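Local coordinates for guanine nucleotide exchange protein (Legionella pneumophila, PDB 1XSZ) that probably acts as a guanine nucleotide exchange factor for Arf GTPases, using a Sec7 domain whose active site is covered by a cap, at residues L144-H149 with I189-F194; A45-H49 with A77-M82. All coordinates share one frame; numbering follows the deposited sequence. Where two conformers were deposited one is given.

Contact 1. Residues L144-H149 with I189-F194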
# COMPACT_ATOMS: atom_id res chain seq x y z
N LEU A 144 -8.87 -15.19 -6.21
CA LEU A 144 -8.95 -16.44 -6.94
C LEU A 144 -7.59 -16.85 -7.50
O LEU A 144 -7.25 -18.03 -7.55
CB LEU A 144 -9.99 -16.33 -8.07
CG LEU A 144 -10.28 -17.60 -8.86
CD1 LEU A 144 -10.76 -18.71 -7.93
CD2 LEU A 144 -11.35 -17.30 -9.90
N ASN A 145 -6.80 -15.86 -7.92
CA ASN A 145 -5.46 -16.14 -8.44
C ASN A 145 -4.63 -16.86 -7.36
O ASN A 145 -3.96 -17.85 -7.64
CB ASN A 145 -4.80 -14.83 -8.87
CG ASN A 145 -3.37 -15.01 -9.34
OD1 ASN A 145 -2.42 -14.61 -8.66
ND2 ASN A 145 -3.21 -15.62 -10.51
N THR A 146 -4.68 -16.36 -6.13
CA THR A 146 -3.94 -17.01 -5.04
C THR A 146 -4.55 -18.38 -4.74
O THR A 146 -3.85 -19.37 -4.57
CB THR A 146 -3.99 -16.17 -3.76
OG1 THR A 146 -3.20 -14.99 -3.94
CG2 THR A 146 -3.45 -16.97 -2.57
N ASP A 147 -5.88 -18.42 -4.69
CA ASP A 147 -6.57 -19.66 -4.38
C ASP A 147 -6.22 -20.79 -5.35
O ASP A 147 -5.96 -21.92 -4.93
CB ASP A 147 -8.08 -19.40 -4.39
CG ASP A 147 -8.88 -20.55 -3.82
OD1 ASP A 147 -9.38 -21.37 -4.61
OD2 ASP A 147 -8.99 -20.61 -2.58
N LEU A 148 -6.17 -20.48 -6.64
CA LEU A 148 -5.88 -21.48 -7.65
C LEU A 148 -4.41 -21.81 -7.86
O LEU A 148 -4.07 -22.94 -8.23
CB LEU A 148 -6.48 -21.05 -9.00
CG LEU A 148 -8.00 -20.86 -9.02
CD1 LEU A 148 -8.46 -20.53 -10.44
CD2 LEU A 148 -8.68 -22.13 -8.52
N HIS A 149 -3.53 -20.85 -7.60
CA HIS A 149 -2.12 -21.07 -7.86
C HIS A 149 -1.18 -21.27 -6.67
O HIS A 149 0.00 -21.55 -6.86
CB HIS A 149 -1.63 -19.96 -8.79
CG HIS A 149 -2.38 -19.92 -10.08
ND1 HIS A 149 -2.43 -21.01 -10.93
CD2 HIS A 149 -3.17 -18.97 -10.63
CE1 HIS A 149 -3.22 -20.72 -11.95
NE2 HIS A 149 -3.68 -19.49 -11.80
N ILE A 189 -8.03 -16.94 -15.50
CA ILE A 189 -7.09 -16.81 -14.41
C ILE A 189 -6.50 -18.16 -13.99
O ILE A 189 -5.36 -18.22 -13.54
CB ILE A 189 -7.72 -16.04 -13.20
CG1 ILE A 189 -6.61 -15.58 -12.24
CG2 ILE A 189 -8.76 -16.89 -12.50
CD1 ILE A 189 -5.59 -14.63 -12.88
N LYS A 190 -7.26 -19.23 -14.19
CA LYS A 190 -6.75 -20.56 -13.86
C LYS A 190 -5.64 -20.94 -14.85
O LYS A 190 -4.62 -21.51 -14.48
CB LYS A 190 -7.87 -21.60 -13.92
CG LYS A 190 -7.39 -23.02 -13.65
CD LYS A 190 -8.54 -24.01 -13.60
CE LYS A 190 -8.02 -25.43 -13.42
NZ LYS A 190 -9.12 -26.41 -13.32
N ALA A 191 -5.84 -20.59 -16.12
CA ALA A 191 -4.88 -20.93 -17.16
C ALA A 191 -3.63 -20.06 -17.19
O ALA A 191 -2.57 -20.51 -17.61
CB ALA A 191 -5.57 -20.87 -18.53
N LYS A 192 -3.76 -18.82 -16.73
CA LYS A 192 -2.63 -17.90 -16.75
C LYS A 192 -2.62 -17.02 -15.50
O LYS A 192 -3.38 -16.06 -15.41
CB LYS A 192 -2.71 -17.03 -18.01
CG LYS A 192 -1.52 -16.11 -18.23
CD LYS A 192 -1.70 -15.32 -19.52
CE LYS A 192 -0.52 -14.40 -19.78
NZ LYS A 192 -0.66 -13.68 -21.07
N PRO A 193 -1.76 -17.34 -14.54
CA PRO A 193 -1.69 -16.54 -13.31
C PRO A 193 -1.29 -15.10 -13.57
O PRO A 193 -0.76 -14.76 -14.64
CB PRO A 193 -0.62 -17.26 -12.49
CG PRO A 193 -0.68 -18.68 -12.99
CD PRO A 193 -0.84 -18.49 -14.47
N PHE A 194 -1.57 -14.24 -12.60
CA PHE A 194 -1.18 -12.84 -12.70
C PHE A 194 0.32 -12.74 -12.47
O PHE A 194 0.91 -13.60 -11.82
CB PHE A 194 -1.84 -11.99 -11.61
CG PHE A 194 -3.29 -11.66 -11.86
CD1 PHE A 194 -3.72 -11.26 -13.12
CD2 PHE A 194 -4.20 -11.69 -10.81
CE1 PHE A 194 -5.05 -10.89 -13.33
CE2 PHE A 194 -5.53 -11.33 -11.02
CZ PHE A 194 -5.96 -10.93 -12.28

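Contact 2. Residues A45-H49 with A77-M82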
# COMPACT_ATOMS: atom_id res chain seq x y z
N ALA A 45 1.59 12.09 -14.35
CA ALA A 45 1.22 10.74 -14.76
C ALA A 45 1.89 10.36 -16.08
O ALA A 45 2.40 9.25 -16.22
CB ALA A 45 -0.30 10.63 -14.90
N GLU A 46 1.90 11.28 -17.03
CA GLU A 46 2.52 11.00 -18.32
C GLU A 46 4.03 10.80 -18.18
O GLU A 46 4.61 9.96 -18.87
CB GLU A 46 2.24 12.15 -19.30
CG GLU A 46 2.77 11.92 -20.71
CD GLU A 46 2.15 10.71 -21.39
OE1 GLU A 46 0.91 10.58 -21.35
OE2 GLU A 46 2.91 9.91 -21.97
N PHE A 47 4.65 11.54 -17.27
CA PHE A 47 6.09 11.40 -17.05
C PHE A 47 6.40 10.01 -16.49
O PHE A 47 7.38 9.39 -16.88
CB PHE A 47 6.59 12.47 -16.07
CG PHE A 47 8.08 12.67 -16.10
CD1 PHE A 47 8.68 13.39 -17.14
CD2 PHE A 47 8.89 12.13 -15.11
CE1 PHE A 47 10.06 13.55 -17.19
CE2 PHE A 47 10.28 12.29 -15.16
CZ PHE A 47 10.87 13.00 -16.20
N PHE A 48 5.56 9.53 -15.58
CA PHE A 48 5.75 8.20 -15.00
C PHE A 48 5.72 7.14 -16.10
O PHE A 48 6.53 6.21 -16.10
CB PHE A 48 4.64 7.90 -13.99
CG PHE A 48 4.76 8.65 -12.68
CD1 PHE A 48 3.67 8.72 -11.83
CD2 PHE A 48 5.96 9.25 -12.29
CE1 PHE A 48 3.76 9.37 -10.60
CE2 PHE A 48 6.06 9.90 -11.06
CZ PHE A 48 4.96 9.96 -10.21
N HIS A 49 4.78 7.27 -17.03
CA HIS A 49 4.68 6.33 -18.14
C HIS A 49 5.87 6.46 -19.09
O HIS A 49 6.51 5.47 -19.43
CB HIS A 49 3.38 6.56 -18.92
CG HIS A 49 2.18 5.91 -18.31
ND1 HIS A 49 1.01 6.60 -18.06
CD2 HIS A 49 1.95 4.63 -17.94
CE1 HIS A 49 0.11 5.77 -17.57
NE2 HIS A 49 0.65 4.57 -17.48
N ALA A 77 -5.34 9.93 -13.65
CA ALA A 77 -4.81 10.28 -14.97
C ALA A 77 -3.91 9.16 -15.48
O ALA A 77 -3.98 8.77 -16.65
CB ALA A 77 -4.03 11.59 -14.90
N PHE A 78 -3.07 8.62 -14.60
CA PHE A 78 -2.15 7.55 -14.95
C PHE A 78 -2.89 6.34 -15.51
O PHE A 78 -2.51 5.79 -16.54
CB PHE A 78 -1.34 7.15 -13.70
CG PHE A 78 -0.32 6.07 -13.95
CD1 PHE A 78 -0.63 4.73 -13.73
CD2 PHE A 78 0.97 6.40 -14.37
CE1 PHE A 78 0.32 3.74 -13.93
CE2 PHE A 78 1.93 5.41 -14.57
CZ PHE A 78 1.60 4.08 -14.35
N THR A 79 -3.95 5.92 -14.83
CA THR A 79 -4.72 4.78 -15.28
C THR A 79 -5.54 5.10 -16.54
O THR A 79 -5.71 4.24 -17.40
CB THR A 79 -5.62 4.28 -14.15
OG1 THR A 79 -4.80 3.94 -13.02
CG2 THR A 79 -6.39 3.04 -14.59
N SER A 80 -6.03 6.33 -16.63
CA SER A 80 -6.82 6.74 -17.79
C SER A 80 -5.96 6.76 -19.05
O SER A 80 -6.48 6.60 -20.16
CB SER A 80 -7.41 8.14 -17.55
OG SER A 80 -8.33 8.12 -16.48
N GLN A 81 -4.66 6.93 -18.88
CA GLN A 81 -3.73 6.97 -20.01
C GLN A 81 -3.39 5.58 -20.53
O GLN A 81 -2.67 5.44 -21.52
CB GLN A 81 -2.46 7.73 -19.61
CG GLN A 81 -2.71 9.21 -19.37
CD GLN A 81 -1.58 9.90 -18.63
OE1 GLN A 81 -0.61 9.27 -18.22
NE2 GLN A 81 -1.72 11.21 -18.44
N MET A 82 -3.91 4.55 -19.87
CA MET A 82 -3.69 3.17 -20.28
C MET A 82 -4.85 2.75 -21.18
O MET A 82 -5.98 3.17 -20.96
CB MET A 82 -3.61 2.25 -19.06
CG MET A 82 -2.42 2.54 -18.16
SD MET A 82 -2.36 1.51 -16.69
CE MET A 82 -1.79 -0.04 -17.37

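Contact 1. Residues L144-H149 with I189-F194
His-149 and Asn-145, on the last turns of helix 131-149, pack against the C-terminal end of helix 179-191 in the all-helical Sec7 domain; their segment carries the Leu-Asn-Thr-Asp-Leu-His sequence characteristic of this family. The tight part is made by two side chains one turn apart. The end of the Asn-145 side chain abuts both the Ile-189 side chain and the Pro-193/Phe-194 backbone, the amide plane 44° from the Phe-194 ring, while Asn-145 CB touches Phe-194 CD2 at 3.7 Å. Nearer the start of the segment, the Ile-189 and Leu-144 side chains run past each other in opposite directions, CG2 of Ile-189 3.7 Å from CD2 of Leu-144, and Ile-189 CD1 covers the centre of one face of the Phe-194 ring. The packing thins toward Lys-190: Leu-148 CD1 meets only the base of that side chain, CB at 3.7 Å, and the extended remainder leads away from helix 131-149, on the solvent side. Trp-288, in the C-terminal capping region, touches both Asn-145 and His-149, consistent with a cap over the active site. The His-149 ring is held at its edge, where NE2-H points almost straight (179°) at Ile-189 O, 2.7 Å from NE2 and in the ring plane.

Contact 2. Residues A45-H49 with A77-M82
This helix-helix contact in the N-terminal part of the Sec7 domain joins helix 40-50 to the end of helix 69-80 through an offset stack of His-49 on Phe-78. The two rings are nearly parallel (8°), with centroids 3.8 Å apart. They overlap off-centre: Phe-78 CE2 sits over the middle of the imidazole, whereas His-49 NE2 lies toward the rim of the phenyl face. Phe-78 reaches this place with CG anti to its backbone N (chi1 -179°), which carries the ring across to the other helix; there its CE2 also meets Phe-48 CB at 3.7 Å. Leu-64 of helix 57-64 packs on both phenylalanines.

Gln-81, just past the helix end, fixes the rotation of the imidazole. Its OE1 accepts a hydrogen bond from His-49 ND1 (3.1 Å, bent to 146°), with the donor in the carbonyl plane and the oxygen in the plane of the ring. The amide NE2 is hydrogen-bonded to Glu-42 O, two turns before His-49, so both ends of this one amide grip helix 40-50. From the residue after Gln-81, Met-82 CG approaches His-49 NE2 at 3.7 Å.

The backbones come closest at Ala-45, whose methyl group is small enough to rest against the other helix's backbone. Ala-45 CB lies 3.4 Å from Phe-78 N and 3.9 Å from Ala-77 CB, and the CA atoms of Ala-45 and Phe-78 are 4.6 Å apart. Close packing over an alanine, flanked by a stacked aromatic pair, here joins neighbouring helices in the all-helical fold typical of Sec7 domains.

From the N terminus, the chain first meets itself at contact 2, where the end of helix 69-80 returns to helix 40-50 and closes a loop containing helix 57-64. Helices 89-98 and 106-123 follow before helix 131-149 opens contact 1, whose loop, with helix 161-167, closes when the end of helix 179-191 comes back. The two loops are in series, neither enclosing nor crossing the other. The centres of contact 1 and contact 2 are about 27 Å apart. The nearest atoms of contact 1 and contact 2 are about 12 Å apart, without touching. Helix 89-98 touches both: Met-82 of contact 2 packs on its Phe-96, and Phe-194 of contact 1 on its Leu-93 and Leu-97.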